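Local coordinates for angiotensin-converting enzyme (Anopheles gambiae, PDB 6S1Y), which probably acts as a zinc-dependent peptidase that removes short pieces from the C-terminal end of peptides, as its angiotensin-converting enzyme relatives do, at residues N145-E150 / D258-F263; E219-Y224 / Q420-G425; K236-S239 / I244-H247; L252-W257 / S467-P472. One frame throughout, in Å; residues are numbered along the deposited sequence.

Interaction 1 of 4, residues N145-E150 / D258-F263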
loop_
_atom_site.group_PDB
_atom_site.type_symbol
_atom_site.label_atom_id
_atom_site.label_comp_id
_atom_site.label_asym_id
_atom_site.label_seq_id
_atom_site.Cartn_x
_atom_site.Cartn_y
_atom_site.Cartn_z
ATOM N N ASN A 145 -17.707 10.710 -3.580
ATOM C CA ASN A 145 -18.981 11.239 -3.126
ATOM C C ASN A 145 -20.037 11.454 -4.202
ATOM O O ASN A 145 -21.203 11.625 -3.842
ATOM C CB ASN A 145 -18.778 12.596 -2.419
ATOM C CG ASN A 145 -17.761 12.525 -1.291
ATOM O OD1 ASN A 145 -16.826 13.308 -1.252
ATOM N ND2 ASN A 145 -17.946 11.591 -0.374
ATOM N N HIS A 146 -19.679 11.497 -5.486
ATOM C CA HIS A 146 -20.652 11.783 -6.528
ATOM C C HIS A 146 -21.233 10.492 -7.084
ATOM O O HIS A 146 -20.486 9.590 -7.471
ATOM C CB HIS A 146 -20.037 12.562 -7.691
ATOM C CG HIS A 146 -19.629 13.958 -7.349
ATOM N ND1 HIS A 146 -19.615 14.970 -8.285
ATOM C CD2 HIS A 146 -19.184 14.508 -6.194
ATOM C CE1 HIS A 146 -19.199 16.086 -7.715
ATOM N NE2 HIS A 146 -18.936 15.835 -6.446
ATOM N N ARG A 147 -22.560 10.423 -7.159
ATOM C CA ARG A 147 -23.233 9.235 -7.657
ATOM C C ARG A 147 -23.878 9.475 -9.018
ATOM O O ARG A 147 -25.048 9.141 -9.215
ATOM C CB ARG A 147 -24.303 8.786 -6.665
ATOM C CG ARG A 147 -23.832 8.749 -5.223
ATOM C CD ARG A 147 -22.800 7.655 -4.973
ATOM N NE ARG A 147 -22.404 7.694 -3.569
ATOM C CZ ARG A 147 -21.149 7.696 -3.113
ATOM N NH1 ARG A 147 -20.124 7.605 -3.942
ATOM N NH2 ARG A 147 -20.927 7.764 -1.799
ATOM N N GLU A 148 -23.157 10.088 -9.948
ATOM C CA GLU A 148 -23.685 10.341 -11.289
ATOM C C GLU A 148 -22.836 9.577 -12.291
ATOM O O GLU A 148 -21.690 9.982 -12.568
ATOM C CB GLU A 148 -23.713 11.834 -11.624
ATOM C CG GLU A 148 -24.863 12.203 -12.582
ATOM C CD GLU A 148 -24.559 11.890 -14.037
ATOM O OE1 GLU A 148 -23.865 12.721 -14.659
ATOM O OE2 GLU A 148 -25.007 10.832 -14.564
ATOM N N PRO A 149 -23.350 8.476 -12.848
ATOM C CA PRO A 149 -22.505 7.586 -13.676
ATOM C C PRO A 149 -21.832 8.254 -14.858
ATOM O O PRO A 149 -20.673 7.936 -15.150
ATOM C CB PRO A 149 -23.498 6.510 -14.145
ATOM C CG PRO A 149 -24.548 6.496 -13.103
ATOM C CD PRO A 149 -24.693 7.909 -12.619
ATOM N N GLU A 150 -22.525 9.147 -15.567
ATOM C CA GLU A 150 -21.933 9.762 -16.744
ATOM C C GLU A 150 -20.811 10.715 -16.362
ATOM O O GLU A 150 -19.819 10.835 -17.094
ATOM C CB GLU A 150 -23.002 10.485 -17.558
ATOM C CG GLU A 150 -23.801 9.575 -18.469
ATOM C CD GLU A 150 -22.928 8.877 -19.515
ATOM O OE1 GLU A 150 -22.928 7.620 -19.548
ATOM O OE2 GLU A 150 -22.237 9.578 -20.300
ATOM N N ASP A 258 -14.683 1.509 0.202
ATOM C CA ASP A 258 -15.161 2.174 1.402
ATOM C C ASP A 258 -16.077 3.349 1.101
ATOM O O ASP A 258 -17.023 3.596 1.851
ATOM C CB ASP A 258 -13.963 2.636 2.249
ATOM C CG ASP A 258 -12.973 3.507 1.462
ATOM O OD1 ASP A 258 -12.454 3.054 0.406
ATOM O OD2 ASP A 258 -12.704 4.644 1.907
ATOM N N ASN A 259 -15.838 4.070 -0.001
ATOM C CA ASN A 259 -16.636 5.260 -0.303
ATOM C C ASN A 259 -18.065 4.955 -0.738
ATOM O O ASN A 259 -18.898 5.867 -0.738
ATOM C CB ASN A 259 -15.967 6.104 -1.395
ATOM C CG ASN A 259 -14.748 6.842 -0.892
ATOM O OD1 ASN A 259 -14.762 7.400 0.207
ATOM N ND2 ASN A 259 -13.671 6.829 -1.682
ATOM N N ILE A 260 -18.386 3.715 -1.107
ATOM C CA ILE A 260 -19.778 3.372 -1.356
ATOM C C ILE A 260 -20.353 2.491 -0.247
ATOM O O ILE A 260 -21.408 1.867 -0.434
ATOM C CB ILE A 260 -19.972 2.736 -2.741
ATOM C CG1 ILE A 260 -19.084 1.516 -2.970
ATOM C CG2 ILE A 260 -19.687 3.771 -3.840
ATOM C CD1 ILE A 260 -19.593 0.239 -2.315
ATOM N N ALA A 261 -19.703 2.442 0.919
ATOM C CA ALA A 261 -20.192 1.574 1.990
ATOM C C ALA A 261 -21.582 1.992 2.461
ATOM O O ALA A 261 -22.492 1.164 2.556
ATOM C CB ALA A 261 -19.219 1.559 3.166
ATOM N N ASP A 262 -21.772 3.280 2.772
ATOM C CA ASP A 262 -23.075 3.713 3.263
ATOM C C ASP A 262 -24.124 3.630 2.168
ATOM O O ASP A 262 -25.254 3.213 2.424
ATOM C CB ASP A 262 -23.005 5.143 3.814
ATOM C CG ASP A 262 -22.246 5.224 5.130
ATOM O OD1 ASP A 262 -21.876 4.158 5.688
ATOM O OD2 ASP A 262 -22.003 6.350 5.608
ATOM N N PHE A 263 -23.771 4.058 0.957
ATOM C CA PHE A 263 -24.639 3.966 -0.219
ATOM C C PHE A 263 -25.189 2.556 -0.450
ATOM O O PHE A 263 -26.287 2.407 -0.986
ATOM C CB PHE A 263 -23.797 4.420 -1.425
ATOM C CG PHE A 263 -24.567 4.668 -2.671
ATOM C CD1 PHE A 263 -25.563 5.630 -2.708
ATOM C CD2 PHE A 263 -24.244 3.981 -3.847
ATOM C CE1 PHE A 263 -26.264 5.878 -3.880
ATOM C CE2 PHE A 263 -24.937 4.225 -5.016
ATOM C CZ PHE A 263 -25.951 5.168 -5.037
#

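Interaction 2 of 4, residues E219-Y224 / Q420-G425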
loop_
_atom_site.group_PDB
_atom_site.type_symbol
_atom_site.label_atom_id
_atom_site.label_comp_id
_atom_site.label_asym_id
_atom_site.label_seq_id
_atom_site.Cartn_x
_atom_site.Cartn_y
_atom_site.Cartn_z
ATOM N N GLU A 219 -16.186 -13.407 -3.251
ATOM C CA GLU A 219 -17.236 -13.501 -4.266
ATOM C C GLU A 219 -18.617 -13.263 -3.661
ATOM O O GLU A 219 -19.478 -12.660 -4.314
ATOM C CB GLU A 219 -17.144 -14.846 -5.008
ATOM C CG GLU A 219 -15.855 -14.887 -5.876
ATOM C CD GLU A 219 -15.687 -16.134 -6.757
ATOM O OE1 GLU A 219 -14.952 -15.994 -7.753
ATOM O OE2 GLU A 219 -16.250 -17.219 -6.452
ATOM N N GLN A 220 -18.855 -13.684 -2.424
ATOM C CA GLN A 220 -20.109 -13.334 -1.777
ATOM C C GLN A 220 -20.243 -11.825 -1.600
ATOM O O GLN A 220 -21.320 -11.266 -1.812
ATOM C CB GLN A 220 -20.223 -14.054 -0.430
ATOM C CG GLN A 220 -20.320 -15.579 -0.553
ATOM C CD GLN A 220 -21.566 -16.015 -1.297
ATOM O OE1 GLN A 220 -22.657 -15.507 -1.049
ATOM N NE2 GLN A 220 -21.401 -16.958 -2.223
ATOM N N LEU A 221 -19.167 -11.137 -1.222
ATOM C CA LEU A 221 -19.258 -9.694 -0.977
ATOM C C LEU A 221 -19.458 -8.947 -2.281
ATOM O O LEU A 221 -20.332 -8.079 -2.389
ATOM C CB LEU A 221 -17.991 -9.200 -0.290
ATOM C CG LEU A 221 -17.977 -7.720 0.083
ATOM C CD1 LEU A 221 -19.152 -7.378 1.031
ATOM C CD2 LEU A 221 -16.636 -7.340 0.750
ATOM N N HIS A 222 -18.612 -9.253 -3.280
ATOM C CA HIS A 222 -18.810 -8.768 -4.637
ATOM C C HIS A 222 -20.249 -8.932 -5.091
ATOM O O HIS A 222 -20.818 -8.032 -5.717
ATOM C CB HIS A 222 -17.876 -9.536 -5.571
ATOM C CG HIS A 222 -18.081 -9.245 -7.018
ATOM N ND1 HIS A 222 -19.176 -9.699 -7.715
ATOM C CD2 HIS A 222 -17.329 -8.546 -7.898
ATOM C CE1 HIS A 222 -19.101 -9.274 -8.960
ATOM N NE2 HIS A 222 -17.987 -8.579 -9.099
ATOM N N ALA A 223 -20.859 -10.076 -4.795
ATOM C CA ALA A 223 -22.222 -10.321 -5.272
ATOM C C ALA A 223 -23.227 -9.407 -4.583
ATOM O O ALA A 223 -24.187 -8.946 -5.202
ATOM C CB ALA A 223 -22.588 -11.781 -5.049
ATOM N N TYR A 224 -23.032 -9.136 -3.295
ATOM C CA TYR A 224 -23.948 -8.236 -2.596
ATOM C C TYR A 224 -23.804 -6.807 -3.103
ATOM O O TYR A 224 -24.797 -6.139 -3.400
ATOM C CB TYR A 224 -23.704 -8.307 -1.093
ATOM C CG TYR A 224 -24.743 -7.535 -0.299
ATOM C CD1 TYR A 224 -25.962 -8.112 0.001
ATOM C CD2 TYR A 224 -24.522 -6.218 0.091
ATOM C CE1 TYR A 224 -26.934 -7.418 0.690
ATOM C CE2 TYR A 224 -25.491 -5.506 0.816
ATOM C CZ TYR A 224 -26.695 -6.111 1.107
ATOM O OH TYR A 224 -27.659 -5.437 1.796
ATOM N N GLN A 420 -21.259 -2.656 10.399
ATOM C CA GLN A 420 -19.849 -2.543 10.755
ATOM C C GLN A 420 -19.005 -3.567 10.011
ATOM O O GLN A 420 -18.004 -3.215 9.374
ATOM C CB GLN A 420 -19.701 -2.714 12.272
ATOM C CG GLN A 420 -18.261 -2.718 12.779
ATOM C CD GLN A 420 -18.142 -3.227 14.213
ATOM O OE1 GLN A 420 -19.139 -3.368 14.938
ATOM N NE2 GLN A 420 -16.914 -3.513 14.626
ATOM N N PHE A 421 -19.389 -4.846 10.081
ATOM C CA PHE A 421 -18.662 -5.886 9.350
ATOM C C PHE A 421 -18.632 -5.586 7.851
ATOM O O PHE A 421 -17.629 -5.833 7.164
ATOM C CB PHE A 421 -19.317 -7.259 9.575
ATOM C CG PHE A 421 -19.394 -7.699 11.017
ATOM C CD1 PHE A 421 -18.516 -7.208 11.980
ATOM C CD2 PHE A 421 -20.363 -8.609 11.411
ATOM C CE1 PHE A 421 -18.616 -7.621 13.334
ATOM C CE2 PHE A 421 -20.470 -9.036 12.749
ATOM C CZ PHE A 421 -19.593 -8.548 13.707
ATOM N N TYR A 422 -19.749 -5.094 7.319
ATOM C CA TYR A 422 -19.835 -4.783 5.899
ATOM C C TYR A 422 -18.839 -3.704 5.524
ATOM O O TYR A 422 -18.035 -3.879 4.602
ATOM C CB TYR A 422 -21.252 -4.342 5.563
ATOM C CG TYR A 422 -21.457 -3.992 4.130
ATOM C CD1 TYR A 422 -21.502 -5.000 3.146
ATOM C CD2 TYR A 422 -21.600 -2.663 3.727
ATOM C CE1 TYR A 422 -21.690 -4.687 1.809
ATOM C CE2 TYR A 422 -21.810 -2.340 2.390
ATOM C CZ TYR A 422 -21.844 -3.359 1.435
ATOM O OH TYR A 422 -22.034 -3.068 0.114
ATOM N N ARG A 423 -18.873 -2.577 6.228
ATOM C CA ARG A 423 -17.902 -1.529 5.967
ATOM C C ARG A 423 -16.486 -2.092 5.969
ATOM O O ARG A 423 -15.697 -1.814 5.057
ATOM C CB ARG A 423 -18.029 -0.407 7.003
ATOM C CG ARG A 423 -16.907 0.648 6.855
ATOM C CD ARG A 423 -17.131 1.890 7.701
ATOM N NE ARG A 423 -18.149 2.745 7.099
ATOM C CZ ARG A 423 -17.909 3.616 6.121
ATOM N NH1 ARG A 423 -16.681 3.773 5.649
ATOM N NH2 ARG A 423 -18.905 4.339 5.627
ATOM N N ALA A 424 -16.140 -2.893 6.992
ATOM C CA ALA A 424 -14.786 -3.440 7.019
ATOM C C ALA A 424 -14.504 -4.274 5.760
ATOM O O ALA A 424 -13.427 -4.169 5.169
ATOM C CB ALA A 424 -14.563 -4.272 8.288
ATOM N N GLY A 425 -15.462 -5.107 5.339
ATOM C CA GLY A 425 -15.247 -5.929 4.156
ATOM C C GLY A 425 -14.983 -5.112 2.904
ATOM O O GLY A 425 -14.074 -5.427 2.120
#

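Interaction 3 of 4, residues K236-S239 / I244-H247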
loop_
_atom_site.group_PDB
_atom_site.type_symbol
_atom_site.label_atom_id
_atom_site.label_comp_id
_atom_site.label_asym_id
_atom_site.label_seq_id
_atom_site.Cartn_x
_atom_site.Cartn_y
_atom_site.Cartn_z
ATOM N N LYS A 236 -29.642 -1.394 -16.756
ATOM C CA LYS A 236 -28.876 -1.037 -17.957
ATOM C C LYS A 236 -27.439 -0.658 -17.615
ATOM O O LYS A 236 -26.526 -0.921 -18.403
ATOM C CB LYS A 236 -29.545 0.115 -18.718
ATOM C CG LYS A 236 -28.840 0.492 -20.038
ATOM C CD LYS A 236 -29.568 1.634 -20.783
ATOM C CE LYS A 236 -28.874 2.034 -22.096
ATOM N NZ LYS A 236 -29.595 3.141 -22.808
ATOM N N LEU A 237 -27.223 -0.046 -16.448
ATOM C CA LEU A 237 -25.877 0.333 -16.039
ATOM C C LEU A 237 -25.138 -0.832 -15.397
ATOM O O LEU A 237 -23.958 -1.052 -15.687
ATOM C CB LEU A 237 -25.936 1.518 -15.065
ATOM C CG LEU A 237 -25.923 2.898 -15.728
ATOM C CD1 LEU A 237 -26.629 3.976 -14.885
ATOM C CD2 LEU A 237 -24.458 3.283 -16.004
ATOM N N VAL A 238 -25.813 -1.599 -14.539
ATOM C CA VAL A 238 -25.172 -2.659 -13.784
ATOM C C VAL A 238 -25.798 -3.991 -14.181
ATOM O O VAL A 238 -26.931 -4.303 -13.798
ATOM C CB VAL A 238 -25.288 -2.439 -12.266
ATOM C CG1 VAL A 238 -24.466 -3.505 -11.545
ATOM C CG2 VAL A 238 -24.844 -1.016 -11.869
ATOM N N SER A 239 -25.044 -4.795 -14.891
ATOM C CA SER A 239 -25.498 -6.129 -15.225
ATOM C C SER A 239 -25.620 -6.980 -13.961
ATOM O O SER A 239 -24.770 -6.915 -13.075
ATOM C CB SER A 239 -24.519 -6.789 -16.188
ATOM O OG SER A 239 -24.756 -8.173 -16.160
ATOM N N ILE A 244 -18.574 -5.771 -12.361
ATOM C CA ILE A 244 -19.102 -4.474 -11.920
ATOM C C ILE A 244 -18.390 -3.364 -12.691
ATOM O O ILE A 244 -17.151 -3.348 -12.713
ATOM C CB ILE A 244 -18.902 -4.288 -10.420
ATOM C CG1 ILE A 244 -19.622 -5.364 -9.630
ATOM C CG2 ILE A 244 -19.362 -2.908 -10.001
ATOM C CD1 ILE A 244 -19.202 -5.393 -8.178
ATOM N N PRO A 245 -19.126 -2.424 -13.312
ATOM C CA PRO A 245 -18.479 -1.203 -13.841
ATOM C C PRO A 245 -17.675 -0.507 -12.757
ATOM O O PRO A 245 -18.259 -0.026 -11.790
ATOM C CB PRO A 245 -19.656 -0.330 -14.303
ATOM C CG PRO A 245 -20.814 -1.302 -14.492
ATOM C CD PRO A 245 -20.590 -2.423 -13.514
ATOM N N MET A 246 -16.355 -0.427 -12.895
ATOM C CA MET A 246 -15.516 -0.031 -11.781
ATOM C C MET A 246 -15.673 1.436 -11.393
ATOM O O MET A 246 -15.315 1.787 -10.270
ATOM C CB MET A 246 -14.047 -0.341 -12.105
ATOM C CG MET A 246 -13.479 0.478 -13.207
ATOM S SD MET A 246 -11.934 -0.212 -13.817
ATOM C CE MET A 246 -10.856 0.148 -12.405
ATOM N N HIS A 247 -16.201 2.297 -12.268
ATOM C CA HIS A 247 -16.294 3.716 -11.944
ATOM C C HIS A 247 -17.371 4.008 -10.919
ATOM O O HIS A 247 -17.500 5.152 -10.480
ATOM C CB HIS A 247 -16.548 4.560 -13.200
ATOM C CG HIS A 247 -17.825 4.247 -13.919
ATOM N ND1 HIS A 247 -18.262 2.963 -14.138
ATOM C CD2 HIS A 247 -18.749 5.058 -14.494
ATOM C CE1 HIS A 247 -19.404 2.993 -14.811
ATOM N NE2 HIS A 247 -19.720 4.253 -15.043
#

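Interaction 4 of 4, residues L252-W257 / S467-P472. With KSN ((2~{S})-2-[[(4~{S})-4-azanyl-5-oxidanyl-5-oxidanylidene-pentanoyl]amino]pentanedioic acid), chain H.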
loop_
_atom_site.group_PDB
_atom_site.type_symbol
_atom_site.label_atom_id
_atom_site.label_comp_id
_atom_site.label_asym_id
_atom_site.label_seq_id
_atom_site.Cartn_x
_atom_site.Cartn_y
_atom_site.Cartn_z
ATOM N N LEU A 252 -10.867 5.329 -8.178
ATOM C CA LEU A 252 -10.499 5.286 -9.588
ATOM C C LEU A 252 -9.984 3.915 -10.024
ATOM O O LEU A 252 -10.094 3.559 -11.204
ATOM C CB LEU A 252 -9.423 6.330 -9.889
ATOM C CG LEU A 252 -9.880 7.661 -10.483
ATOM C CD1 LEU A 252 -8.715 8.615 -10.571
ATOM C CD2 LEU A 252 -10.487 7.439 -11.856
ATOM N N TRP A 253 -9.392 3.149 -9.116
ATOM C CA TRP A 253 -8.865 1.835 -9.418
ATOM C C TRP A 253 -9.743 0.712 -8.880
ATOM O O TRP A 253 -9.428 -0.460 -9.088
ATOM C CB TRP A 253 -7.448 1.741 -8.852
ATOM C CG TRP A 253 -6.652 2.946 -9.244
ATOM C CD1 TRP A 253 -5.934 3.105 -10.384
ATOM C CD2 TRP A 253 -6.525 4.173 -8.507
ATOM N NE1 TRP A 253 -5.348 4.350 -10.409
ATOM C CE2 TRP A 253 -5.714 5.033 -9.273
ATOM C CE3 TRP A 253 -7.005 4.619 -7.265
ATOM C CZ2 TRP A 253 -5.356 6.300 -8.836
ATOM C CZ3 TRP A 253 -6.666 5.899 -6.839
ATOM C CH2 TRP A 253 -5.842 6.725 -7.623
ATOM N N ALA A 254 -10.838 1.048 -8.196
ATOM C CA ALA A 254 -11.710 0.068 -7.538
ATOM C C ALA A 254 -10.942 -0.800 -6.560
ATOM O O ALA A 254 -11.302 -1.966 -6.342
ATOM C CB ALA A 254 -12.429 -0.809 -8.565
ATOM N N GLN A 255 -9.881 -0.255 -5.962
ATOM C CA GLN A 255 -9.054 -1.075 -5.085
ATOM C C GLN A 255 -9.657 -1.225 -3.696
ATOM O O GLN A 255 -9.425 -2.228 -3.027
ATOM C CB GLN A 255 -7.648 -0.484 -4.990
ATOM C CG GLN A 255 -7.537 0.841 -4.264
ATOM C CD GLN A 255 -6.125 1.407 -4.378
ATOM O OE1 GLN A 255 -5.642 1.652 -5.492
ATOM N NE2 GLN A 255 -5.428 1.533 -3.252
ATOM N N THR A 256 -10.397 -0.225 -3.234
ATOM C CA THR A 256 -11.153 -0.293 -1.995
ATOM C C THR A 256 -12.488 0.380 -2.277
ATOM O O THR A 256 -12.541 1.351 -3.044
ATOM C CB THR A 256 -10.441 0.404 -0.832
ATOM O OG1 THR A 256 -10.100 1.733 -1.225
ATOM C CG2 THR A 256 -9.147 -0.323 -0.474
ATOM N N TRP A 257 -13.557 -0.130 -1.680
ATOM C CA TRP A 257 -14.888 0.377 -1.961
ATOM C C TRP A 257 -15.509 1.066 -0.752
ATOM O O TRP A 257 -16.730 1.209 -0.690
ATOM C CB TRP A 257 -15.795 -0.760 -2.449
ATOM C CG TRP A 257 -15.211 -1.631 -3.532
ATOM C CD1 TRP A 257 -14.167 -1.338 -4.362
ATOM C CD2 TRP A 257 -15.648 -2.947 -3.894
ATOM N NE1 TRP A 257 -13.927 -2.401 -5.211
ATOM C CE2 TRP A 257 -14.823 -3.396 -4.937
ATOM C CE3 TRP A 257 -16.656 -3.802 -3.418
ATOM C CZ2 TRP A 257 -14.979 -4.660 -5.521
ATOM C CZ3 TRP A 257 -16.797 -5.060 -3.993
ATOM C CH2 TRP A 257 -15.970 -5.468 -5.033
ATOM N N SER A 467 -10.953 -9.798 -9.662
ATOM C CA SER A 467 -11.741 -8.809 -8.926
ATOM C C SER A 467 -13.148 -8.648 -9.460
ATOM O O SER A 467 -13.986 -8.085 -8.767
ATOM C CB SER A 467 -11.071 -7.433 -8.954
ATOM O OG SER A 467 -9.900 -7.448 -8.185
ATOM N N GLY A 468 -13.426 -9.131 -10.668
ATOM C CA GLY A 468 -14.776 -9.017 -11.191
ATOM C C GLY A 468 -15.214 -7.589 -11.397
ATOM O O GLY A 468 -16.377 -7.265 -11.129
ATOM N N VAL A 469 -14.304 -6.721 -11.858
ATOM C CA VAL A 469 -14.620 -5.337 -12.200
ATOM C C VAL A 469 -14.059 -5.064 -13.589
ATOM O O VAL A 469 -13.138 -5.747 -14.054
ATOM C CB VAL A 469 -14.053 -4.316 -11.183
ATOM C CG1 VAL A 469 -14.533 -4.655 -9.802
ATOM C CG2 VAL A 469 -12.545 -4.271 -11.231
ATOM N N GLU A 470 -14.601 -4.034 -14.236
ATOM C CA GLU A 470 -14.244 -3.746 -15.622
ATOM C C GLU A 470 -14.331 -2.248 -15.878
ATOM O O GLU A 470 -15.091 -1.537 -15.210
ATOM C CB GLU A 470 -15.168 -4.492 -16.613
ATOM C CG GLU A 470 -16.615 -3.979 -16.631
ATOM C CD GLU A 470 -17.555 -4.765 -17.544
ATOM O OE1 GLU A 470 -17.157 -5.877 -18.022
ATOM O OE2 GLU A 470 -18.688 -4.266 -17.793
ATOM N N PRO A 471 -13.616 -1.753 -16.887
ATOM C CA PRO A 471 -13.741 -0.360 -17.294
ATOM C C PRO A 471 -15.165 0.004 -17.666
ATOM O O PRO A 471 -15.954 -0.849 -18.096
ATOM C CB PRO A 471 -12.822 -0.269 -18.526
ATOM C CG PRO A 471 -11.852 -1.391 -18.386
ATOM C CD PRO A 471 -12.609 -2.478 -17.688
ATOM N N PRO A 472 -15.507 1.296 -17.579
ATOM C CA PRO A 472 -16.844 1.751 -17.965
ATOM C C PRO A 472 -17.051 1.893 -19.466
ATOM O O PRO A 472 -18.187 2.121 -19.902
ATOM C CB PRO A 472 -16.924 3.120 -17.288
ATOM C CG PRO A 472 -15.501 3.621 -17.429
ATOM C CD PRO A 472 -14.645 2.417 -17.163
HETATM C C10 KSN H . 6.243 5.115 -1.760
HETATM C C13 KSN H . 2.826 3.879 1.140
HETATM C C17 KSN H . -2.643 2.639 -2.227
HETATM C C02 KSN H . -2.383 2.286 -0.758
HETATM C C03 KSN H . -1.002 2.674 -0.211
HETATM C C04 KSN H . -0.241 3.757 -0.958
HETATM C C05 KSN H . 0.103 5.021 -0.127
HETATM C C07 KSN H . 2.654 4.621 -0.208
HETATM C C08 KSN H . 3.899 5.377 -0.653
HETATM C C09 KSN H . 5.071 4.445 -1.016
HETATM N N01 KSN H . -2.552 0.845 -0.543
HETATM N N06 KSN H . 1.485 5.432 0.159
HETATM O O11 KSN H . 6.060 6.229 -2.343
HETATM O O12 KSN H . 7.396 4.563 -1.813
HETATM O O14 KSN H . 2.619 4.523 2.205
HETATM O O15 KSN H . 3.121 2.670 1.200
HETATM O O16 KSN H . -0.784 5.733 0.239
HETATM O O18 KSN H . -3.087 3.791 -2.484
HETATM O O19 KSN H . -2.450 1.854 -3.194
#

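Interaction 1 of 4, residues N145-E150 / D258-F263
R147 lies over one face of the F263 ring, and its guanidinium has a methyl on one side and a carbonyl oxygen on the other. R147 CD sits 3.8 Å from the F263 ring centroid and only 3° off the ring normal, a CH-pi contact over the middle of the face. The guanidinium and ring planes are 43° apart, so they do not stack; the cation-pi distance from R147 CZ to the F263 centroid, 5.0 Å, implies at most a weak attraction. I260 CG2 approaches one guanidinium face, 3.9 Å from R147 NH1, while N145 O stands over the opposite face. The chain bends at chi2, which lays CG and CD along the ring and carries NH2 on to N259 O at 3.0 Å, although an N-H...O angle of 123° makes that bond weak. R147 NH1 also donates to A144 O. The arginine thus ties the end of helix 135-145 to the 258-263 loop mainly through aliphatic-on-aromatic contact and carbonyl acceptors, with no carboxylate of either segment facing its charge.

Interaction 2 of 4, residues E219-Y224 / Q420-G425
A buried contact between two helices of the largely alpha-helical angiotensin-converting enzyme fold sets L221 and Y224 of helix 203-233 against Y422 and G425 of helix 414-429. The local axes run at 103° to each other and come no nearer than 11.6 Å, so long side chains bridge the gap. L221 uses its two methyls on different targets: CD1 lies 3.8 Å from Y422 CE1, and CD2 reaches the backbone of the other helix, 3.5 Å from G425 O. The lack of a side chain at G425 matches the close L221-G425 CA separation of 7.5 Å. Y422 CE1 is the shared point of the contact, since it also meets Y224 CD2 at 3.6 Å. The two tyrosine rings have centroids 5.7 Å apart and planes at 76°, an oblique pair. With CG anti to the backbone N (chi1 180°), Y422 extends from its helix until its ring enters the angle between L221 and Y224; its hydroxyl is hydrogen-bonded to T264 OG1. Y224 also packs on L583 and N587 of helix 577-590. No hydrogen bond joins the segments: these are steeply crossed helices of a largely helical peptidase body, meeting through side chains and, in one place, a methyl on backbone.

Interaction 3 of 4, residues K236-S239 / I244-H247
This is a sequence-local packing contact, part backbone and part apolar, in the connection between helix 203-233 and strand 244-245, where the chain turns back so that L237 and V238 lie against P245. The strand is one member of a two-stranded parallel sheet with strand 469-470, and the contact falls on a side of the strand away from strand 469-470. The backbone bonding supports this: I244 and M246 are hydrogen-bonded to G468 and E470, whereas P245, which has no N-H, turns its ring toward 236-239. No hydrogen bond crosses between the two segments, and the total surface they bury together is modest, 135 Å². S239 OG accepts from T241 N, an ST turn, and from G242 N; across the return V238 CA and I244 CA are 6.6 Å apart. V238 sets its CG1 anti to the backbone N (chi1 -174°), and this methyl approaches P245 CD at 4.5 Å, a loose contact; the valine also packs on R230 and L248. L237 leans on P149 at the start of helix 149-163. P245 CB in turn lies at the edge of the H247 imidazole, in its plane. The closest approach across the segments involves the backbone: L237 O stands 3.4 Å from P245 CG.

Interaction 4 of 4, residues L252-W257 / S467-P472
Loop 252-257 contributes Q255 to the ligand pocket, and the side turned from the pocket rests on the short strand 469-470 through A254, W257 and V469. V469 divides its two methyls between them: CG2 lies 4.4 Å from A254 CB, and CG1 comes obliquely to the W257 indole, 4.3 Å from CZ2. Both are loose apolar contacts between buried residues, and no hydrogen bond crosses between the segments. The loop carries its own brace. W257 NE1 donates to A254 O over 2.9 Å with an N-H...O angle of 145°, meeting the oxygen from well above the carbonyl plane, so the indole that faces V469 is tied to the neighbouring turn. A254 has a positive phi, and at this bend Q255 leaves on the far side from V469. Its CG sits between the backbone N and the carbonyl carbon (chi1 68°), and the chain then runs extended to the ligand. Q255 NE2 donates to KSN O19, an oxygen of the alpha-carboxylate beside the amine of the gamma-linked glutamyl dipeptide, at 3.0 Å and a nearly straight 162°. With NE2 on the ligand and OE1 on K485 NZ, both ends of the amide are engaged, which should fix its rotation. K485, Y494 and Y497 also bind the ligand. Glutamine, lysine and tyrosine around a carboxylate are consistent with the S2' pocket that in relatives binds the substrate's C-terminal carboxylate.

The four contacts cluster on one side of the chain's centre, with centres 10 to 17 Å apart. Helix 203-233 supplies interaction 2 and leads into interaction 3; strands 244-245 and 469-470 then pair, joining interactions 3 and 4 (hydrogen-bonded, M246 N to E470 O 2.9 Å). Segments 252-257 and 258-263 adjoin, so interaction 4 passes directly into interaction 1. Along the chain, interactions 1, 2 and 4 interlock with alternating segments, whereas interaction 3 is a local closure within the spans of 1 and 2. D262 and R423 form a salt bridge between interactions 1 and 2, and H222 NE2 is hydrogen-bonded to G468 O of interaction 4. Parts far apart in sequence are thereby joined in one helical region next to the loop that carries Q255.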